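Local coordinates for ABC transporter binding protein AcbH (Actinoplanes, PDB 3OO8) that serves as the extracellular solute-binding receptor of an ABC transporter and binds beta-D-galactopyranose as its exclusive substrate, at residues 72-77 with 86-91; 124-127 with 131-134. The protein carries 2 engineered substitutions. All blocks are in the same frame, centred on the assembly; numbering follows the deposited sequence.

Interaction 1. Residues 72-77 with 86-91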
ATOM      1  N   ASN A  72       7.703  16.297   2.421  1.00 18.59           N
ATOM      2  CA  ASN A  72       8.130  17.299   1.426  1.00 20.89           C
ATOM      3  C   ASN A  72       9.610  17.651   1.532  1.00 21.94           C
ATOM      4  O   ASN A  72      10.238  17.977   0.517  1.00 23.13           O
ATOM      5  CB  ASN A  72       7.260  18.558   1.500  1.00 21.51           C
ATOM      6  CG  ASN A  72       5.856  18.338   0.977  1.00 21.62           C
ATOM      7  OD1 ASN A  72       5.593  17.424   0.186  1.00 24.91           O
ATOM      8  ND2 ASN A  72       4.936  19.199   1.414  1.00 23.65           N
ATOM      9  N   ASN A  73      10.168  17.567   2.742  1.00 20.05           N
ATOM     10  CA  ASN A  73      11.564  17.951   2.962  1.00 19.86           C
ATOM     11  C   ASN A  73      12.556  16.795   2.945  1.00 19.24           C
ATOM     12  O   ASN A  73      13.751  17.006   3.176  1.00 19.72           O
ATOM     13  CB  ASN A  73      11.686  18.736   4.281  1.00 19.45           C
ATOM     14  CG  ASN A  73      13.089  19.341   4.499  1.00 26.60           C
ATOM     15  OD1 ASN A  73      13.616  20.067   3.641  1.00 28.25           O
ATOM     16  ND2 ASN A  73      13.669  19.077   5.673  1.00 20.28           N
ATOM     17  N   ILE A  74      12.092  15.585   2.653  1.00 16.93           N
ATOM     18  CA  ILE A  74      12.965  14.412   2.814  1.00 17.18           C
ATOM     19  C   ILE A  74      14.356  14.453   2.174  1.00 18.18           C
ATOM     20  O   ILE A  74      15.347  14.141   2.829  1.00 18.88           O
ATOM     21  CB  ILE A  74      12.215  13.079   2.488  1.00 18.37           C
ATOM     22  CG1 ILE A  74      13.025  11.858   2.937  1.00 16.76           C
ATOM     23  CG2 ILE A  74      11.827  12.991   1.009  1.00 15.49           C
ATOM     24  CD1 ILE A  74      13.230  11.778   4.419  1.00 16.59           C
ATOM     25  N   SER A  75      14.445  14.812   0.894  1.00 20.04           N
ATOM     26  CA  SER A  75      15.752  14.797   0.225  1.00 21.09           C
ATOM     27  C   SER A  75      16.702  15.814   0.885  1.00 21.00           C
ATOM     28  O   SER A  75      17.868  15.498   1.175  1.00 22.06           O
ATOM     29  CB  SER A  75      15.576  15.067  -1.280  1.00 22.66           C
ATOM     30  OG  SER A  75      16.833  14.988  -1.945  1.00 24.83           O
ATOM     31  N   ASN A  76      16.204  17.022   1.139  1.00 20.18           N
ATOM     32  CA  ASN A  76      17.009  18.078   1.777  1.00 20.92           C
ATOM     33  C   ASN A  76      17.415  17.651   3.185  1.00 20.43           C
ATOM     34  O   ASN A  76      18.552  17.867   3.626  1.00 20.23           O
ATOM     35  CB  ASN A  76      16.204  19.380   1.876  1.00 21.23           C
ATOM     36  CG  ASN A  76      17.003  20.526   2.498  1.00 27.69           C
ATOM     37  OD1 ASN A  76      18.116  20.834   2.066  1.00 39.77           O
ATOM     38  ND2 ASN A  76      16.433  21.166   3.504  1.00 32.65           N
ATOM     39  N   TYR A  77      16.464  17.026   3.876  1.00 20.27           N
ATOM     40  CA  TYR A  77      16.688  16.502   5.222  1.00 17.68           C
ATOM     41  C   TYR A  77      17.827  15.492   5.287  1.00 17.64           C
ATOM     42  O   TYR A  77      18.710  15.597   6.144  1.00 17.59           O
ATOM     43  CB  TYR A  77      15.383  15.919   5.759  1.00 16.07           C
ATOM     44  CG  TYR A  77      15.509  15.077   7.023  1.00 16.48           C
ATOM     45  CD1 TYR A  77      15.528  15.666   8.286  1.00 16.25           C
ATOM     46  CD2 TYR A  77      15.537  13.684   6.940  1.00 16.94           C
ATOM     47  CE1 TYR A  77      15.634  14.876   9.450  1.00 18.45           C
ATOM     48  CE2 TYR A  77      15.611  12.905   8.088  1.00 13.52           C
ATOM     49  CZ  TYR A  77      15.659  13.501   9.334  1.00 12.19           C
ATOM     50  OH  TYR A  77      15.721  12.699  10.474  1.00 14.81           O
ATOM     51  N   ALA A  86      15.149   7.505  10.922  1.00  9.63           N
ATOM     52  CA  ALA A  86      13.958   8.229  10.498  1.00  9.92           C
ATOM     53  C   ALA A  86      12.813   7.347   9.999  1.00  8.58           C
ATOM     54  O   ALA A  86      13.003   6.247   9.538  1.00 10.56           O
ATOM     55  CB  ALA A  86      14.339   9.286   9.419  1.00 12.70           C
ATOM     56  N   THR A  87      11.603   7.841  10.127  1.00  9.97           N
ATOM     57  CA  THR A  87      10.473   7.188   9.539  1.00  8.93           C
ATOM     58  C   THR A  87      10.445   7.327   8.024  1.00 10.21           C
ATOM     59  O   THR A  87      10.644   8.417   7.501  1.00 12.15           O
ATOM     60  CB  THR A  87       9.201   7.893  10.010  1.00  8.50           C
ATOM     61  OG1 THR A  87       9.320   9.317   9.821  1.00 11.69           O
ATOM     62  CG2 THR A  87       8.965   7.600  11.503  1.00 10.83           C
ATOM     63  N   TRP A  88      10.176   6.236   7.318  1.00  8.66           N
ATOM     64  CA  TRP A  88       9.971   6.355   5.876  1.00  9.53           C
ATOM     65  C   TRP A  88       9.070   5.200   5.431  1.00 11.56           C
ATOM     66  O   TRP A  88       8.308   4.667   6.226  1.00 11.70           O
ATOM     67  CB  TRP A  88      11.315   6.424   5.096  1.00  9.98           C
ATOM     68  CG  TRP A  88      11.106   6.957   3.700  1.00 11.49           C
ATOM     69  CD1 TRP A  88      11.357   6.311   2.515  1.00 12.02           C
ATOM     70  CD2 TRP A  88      10.545   8.230   3.352  1.00 12.21           C
ATOM     71  NE1 TRP A  88      10.978   7.107   1.460  1.00 12.73           N
ATOM     72  CE2 TRP A  88      10.471   8.282   1.939  1.00 11.84           C
ATOM     73  CE3 TRP A  88      10.076   9.320   4.091  1.00 14.68           C
ATOM     74  CZ2 TRP A  88       9.939   9.389   1.256  1.00 14.25           C
ATOM     75  CZ3 TRP A  88       9.570  10.448   3.394  1.00 10.61           C
ATOM     76  CH2 TRP A  88       9.508  10.450   2.001  1.00 12.16           C
ATOM     77  N   PHE A  89       9.167   4.777   4.177  1.00 11.25           N
ATOM     78  CA  PHE A  89       8.303   3.681   3.710  1.00 10.54           C
ATOM     79  C   PHE A  89       8.887   3.100   2.427  1.00 11.04           C
ATOM     80  O   PHE A  89       9.715   3.737   1.755  1.00 11.72           O
ATOM     81  CB  PHE A  89       6.885   4.223   3.466  1.00  9.82           C
ATOM     82  CG  PHE A  89       6.860   5.534   2.715  1.00 10.93           C
ATOM     83  CD1 PHE A  89       6.921   5.580   1.314  1.00 13.76           C
ATOM     84  CD2 PHE A  89       6.756   6.728   3.412  1.00 19.13           C
ATOM     85  CE1 PHE A  89       6.876   6.794   0.634  1.00 13.16           C
ATOM     86  CE2 PHE A  89       6.731   7.933   2.740  1.00 18.13           C
ATOM     87  CZ  PHE A  89       6.800   7.975   1.366  1.00 17.04           C
ATOM     88  N   ALA A  90       8.464   1.886   2.098  1.00  9.19           N
ATOM     89  CA  ALA A  90       8.935   1.209   0.903  1.00  9.84           C
ATOM     90  C   ALA A  90       8.537   1.959  -0.375  1.00 10.88           C
ATOM     91  O   ALA A  90       7.559   2.728  -0.402  1.00 10.06           O
ATOM     92  CB  ALA A  90       8.429  -0.264   0.882  1.00  9.17           C
ATOM     93  N   GLY A  91       9.299   1.723  -1.438  1.00 11.67           N
ATOM     94  CA  GLY A  91       8.891   2.236  -2.746  1.00 12.79           C
ATOM     95  C   GLY A  91      10.002   2.926  -3.491  1.00 12.32           C
ATOM     96  O   GLY A  91      11.205   2.699  -3.228  1.00 13.27           O
TER

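Interaction 2. Residues 124-127 with 131-134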
ATOM      1  N   LEU A 124      10.784  -5.756  -0.269  1.00 11.97           N
ATOM      2  CA  LEU A 124      10.425  -4.357  -0.140  1.00 11.77           C
ATOM      3  C   LEU A 124      11.349  -3.520   0.729  1.00 11.12           C
ATOM      4  O   LEU A 124      11.278  -2.288   0.718  1.00 11.15           O
ATOM      5  CB  LEU A 124       8.967  -4.186   0.321  1.00 11.07           C
ATOM      6  CG  LEU A 124       8.591  -4.756   1.704  1.00  9.33           C
ATOM      7  CD1 LEU A 124       8.970  -3.753   2.820  1.00 12.52           C
ATOM      8  CD2 LEU A 124       7.090  -5.137   1.787  1.00 10.62           C
ATOM      9  N   SER A 125      12.284  -4.204   1.411  1.00 10.72           N
ATOM     10  CA  SER A 125      13.222  -3.540   2.295  1.00 12.48           C
ATOM     11  C   SER A 125      14.584  -3.285   1.650  1.00 11.61           C
ATOM     12  O   SER A 125      15.438  -2.686   2.260  1.00 10.58           O
ATOM     13  CB  SER A 125      13.379  -4.349   3.594  1.00 11.42           C
ATOM     14  OG  SER A 125      12.124  -4.419   4.282  1.00 12.44           O
ATOM     15  N   LYS A 126      14.743  -3.727   0.405  1.00 11.63           N
ATOM     16  CA  LYS A 126      16.068  -3.620  -0.277  1.00 12.68           C
ATOM     17  C   LYS A 126      16.153  -2.521  -1.318  1.00 12.34           C
ATOM     18  O   LYS A 126      15.128  -2.041  -1.850  1.00 13.98           O
ATOM     19  CB  LYS A 126      16.369  -4.934  -0.984  1.00 13.40           C
ATOM     20  CG  LYS A 126      16.625  -6.093  -0.043  1.00 13.88           C
ATOM     21  CD  LYS A 126      16.832  -7.369  -0.837  1.00 16.00           C
ATOM     22  CE  LYS A 126      17.097  -8.521   0.079  1.00 19.83           C
ATOM     23  NZ  LYS A 126      17.372  -9.803  -0.681  1.00 16.89           N
ATOM     24  N   GLY A 127      17.382  -2.080  -1.570  1.00 13.27           N
ATOM     25  CA  GLY A 127      17.668  -1.123  -2.634  1.00 12.06           C
ATOM     26  C   GLY A 127      18.004  -1.880  -3.919  1.00 12.31           C
ATOM     27  O   GLY A 127      18.028  -3.111  -3.941  1.00 15.62           O
ATOM     28  N   HIS A 131      21.288  -4.479  -1.185  1.00 16.46           N
ATOM     29  CA  HIS A 131      21.478  -4.280   0.265  1.00 16.57           C
ATOM     30  C   HIS A 131      20.141  -3.918   0.894  1.00 16.14           C
ATOM     31  O   HIS A 131      19.281  -3.323   0.235  1.00 16.61           O
ATOM     32  CB  HIS A 131      22.418  -3.124   0.575  1.00 18.65           C
ATOM     33  CG  HIS A 131      23.843  -3.410   0.209  1.00 23.40           C
ATOM     34  ND1 HIS A 131      24.575  -4.405   0.819  1.00 25.30           N
ATOM     35  CD2 HIS A 131      24.664  -2.842  -0.707  1.00 29.36           C
ATOM     36  CE1 HIS A 131      25.786  -4.445   0.290  1.00 29.33           C
ATOM     37  NE2 HIS A 131      25.867  -3.506  -0.638  1.00 28.26           N
ATOM     38  N   TYR A 132      20.014  -4.218   2.187  1.00 15.30           N
ATOM     39  CA  TYR A 132      18.833  -3.785   2.948  1.00 12.61           C
ATOM     40  C   TYR A 132      18.992  -2.330   3.398  1.00 13.87           C
ATOM     41  O   TYR A 132      20.072  -1.918   3.790  1.00 13.50           O
ATOM     42  CB  TYR A 132      18.715  -4.634   4.211  1.00 13.81           C
ATOM     43  CG  TYR A 132      18.225  -6.043   3.980  1.00 11.17           C
ATOM     44  CD1 TYR A 132      16.866  -6.299   3.777  1.00 11.24           C
ATOM     45  CD2 TYR A 132      19.100  -7.127   3.969  1.00 13.46           C
ATOM     46  CE1 TYR A 132      16.402  -7.578   3.553  1.00 12.48           C
ATOM     47  CE2 TYR A 132      18.625  -8.426   3.750  1.00 13.00           C
ATOM     48  CZ  TYR A 132      17.271  -8.645   3.550  1.00 14.74           C
ATOM     49  OH  TYR A 132      16.764  -9.911   3.371  1.00 17.17           O
ATOM     50  N   TYR A 133      17.909  -1.548   3.356  1.00 11.44           N
ATOM     51  CA  TYR A 133      17.914  -0.143   3.770  1.00  9.40           C
ATOM     52  C   TYR A 133      16.756   0.212   4.709  1.00 12.80           C
ATOM     53  O   TYR A 133      16.780   1.251   5.366  1.00 13.41           O
ATOM     54  CB  TYR A 133      17.932   0.807   2.549  1.00 10.36           C
ATOM     55  CG  TYR A 133      19.227   0.719   1.770  1.00 10.78           C
ATOM     56  CD1 TYR A 133      20.325   1.434   2.185  1.00 14.97           C
ATOM     57  CD2 TYR A 133      19.307  -0.078   0.617  1.00 12.80           C
ATOM     58  CE1 TYR A 133      21.533   1.371   1.475  1.00 12.34           C
ATOM     59  CE2 TYR A 133      20.502  -0.155  -0.089  1.00 13.87           C
ATOM     60  CZ  TYR A 133      21.589   0.574   0.352  1.00 15.09           C
ATOM     61  OH  TYR A 133      22.772   0.520  -0.366  1.00 16.81           O
ATOM     62  N   LEU A 134      15.746  -0.654   4.739  1.00 11.09           N
ATOM     63  CA  LEU A 134      14.542  -0.389   5.522  1.00 11.97           C
ATOM     64  C   LEU A 134      14.293  -1.496   6.540  1.00  9.69           C
ATOM     65  O   LEU A 134      14.528  -2.678   6.245  1.00  9.99           O
ATOM     66  CB  LEU A 134      13.329  -0.355   4.577  1.00  9.44           C
ATOM     67  CG  LEU A 134      11.953   0.073   5.163  1.00 10.71           C
ATOM     68  CD1 LEU A 134      11.793   1.591   5.096  1.00 12.19           C
ATOM     69  CD2 LEU A 134      10.777  -0.640   4.485  1.00 12.10           C
TER

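Interaction 1. Residues 72-77 with 86-91
Ile74 CG1 and Trp88 CG both lie trans to their backbone N (chi1 -168° and -163°), which sends the isoleucine out from the helix and the indole out from the strand until they meet. The branched chain lies over one face of the six-membered ring: CG1 of Ile74 sits 3.9 Å from the centroid of the six-membered ring of Trp88, a CH-pi contact, while CG2 of Ile74 reaches CH2 of Trp88 at 3.6 Å. A beta-branched residue suits the place because CB and both its branches can spread over a flat surface. On the opposite face, towards the rim, lies CE2 of Phe89, so the indole is layered between two hydrocarbon groups. This is the packing of helix 67-79 on strand 85-89 of the mixed beta sheet, within the class 2 solute-binding protein fold; the galactose-site residues Gln71 and Arg93 also touch Trp88. A leucine in place of Trp88 lacks the broad face on which Ile74 lies, and would probably leave a gap between helix and strand. One helical turn on, Tyr77 meets Ala86, OH of Tyr77 to CB of Ala86 3.8 Å, where a small methyl leaves room for the phenol. That hydroxyl is hydrogen-bonded to Asp83.

Interaction 2. Residues 124-127 with 131-134
Lys126 lays its aliphatic chain over one face of the Tyr132 ring. Because the lysine is extended beyond CG, its methylenes run out across the ring towards the phenol end: CG of Lys126 is 3.8 Å from CD1 of Tyr132, and CE of Lys126 stands 3.9 Å from the centroid of that ring, 30° off the normal, in a CH-pi contact. Lysine suits this partly exposed place, since its methylenes can pack on an aromatic while its ammonium group continues past the ring. The same ring receives CB of Ser125 at its edge, near the ring plane, and stacks with Trp110; its hydroxyl is hydrogen-bonded to a glycerol, probably from the crystallisation liquor.

Tyr133 is turned differently, presenting its edge to the backbone, with CD2 of Tyr133 3.5 Å from N of Gly127. A side chain on Gly127 would run into this ring, so the absence of CB lets the turn close tightly. At the Leu124 end of the contact, its CD1 meets CD2 of Leu134 at 4.0 Å, an apolar pair beside Ser125, whose OG is bonded to Ala121 O.

The backbones form a single beta bridge, Lys126 with Tyr132, in the loop that turns back between helix 119-124 and strand 134-147. Gly127 N gives a nearly straight bond of 2.9 Å to His131 O. Ser125 O accepts twice, from Tyr133 N at 2.9 Å and from Leu134 N at 3.2 Å; the first is almost linear (176°), whereas the second comes in on a lone pair. These three bonds satisfy buried backbone polar atoms and probably help set the loop's shape, with side-chain bonds such as His131 to Asp107 and Tyr133 OH to Asp129 adding to them.

In the fold
From the N terminus, the chain runs through helix 67-79 and a short connection into strand 85-89; interaction 1 closes this loop of eight residues by laying the helix on the strand. Gly91 then leads into helix 92-99, and the chain passes helices 107-113 and 119-124 before interaction 2 closes a much tighter loop of three residues, just ahead of strand 134-147. The two loops follow in series, neither nested nor crossed, yet they meet in space, their centres about 14 Å apart. CB of Ala90 lies 3.5 Å from Leu124 O, and the side chain of Leu134 packs against the backbone of Phe89 and Ala90. The end of strand 85-89 is thereby joined to the turn that starts strand 134-147, and both strands pair with strand 301-304.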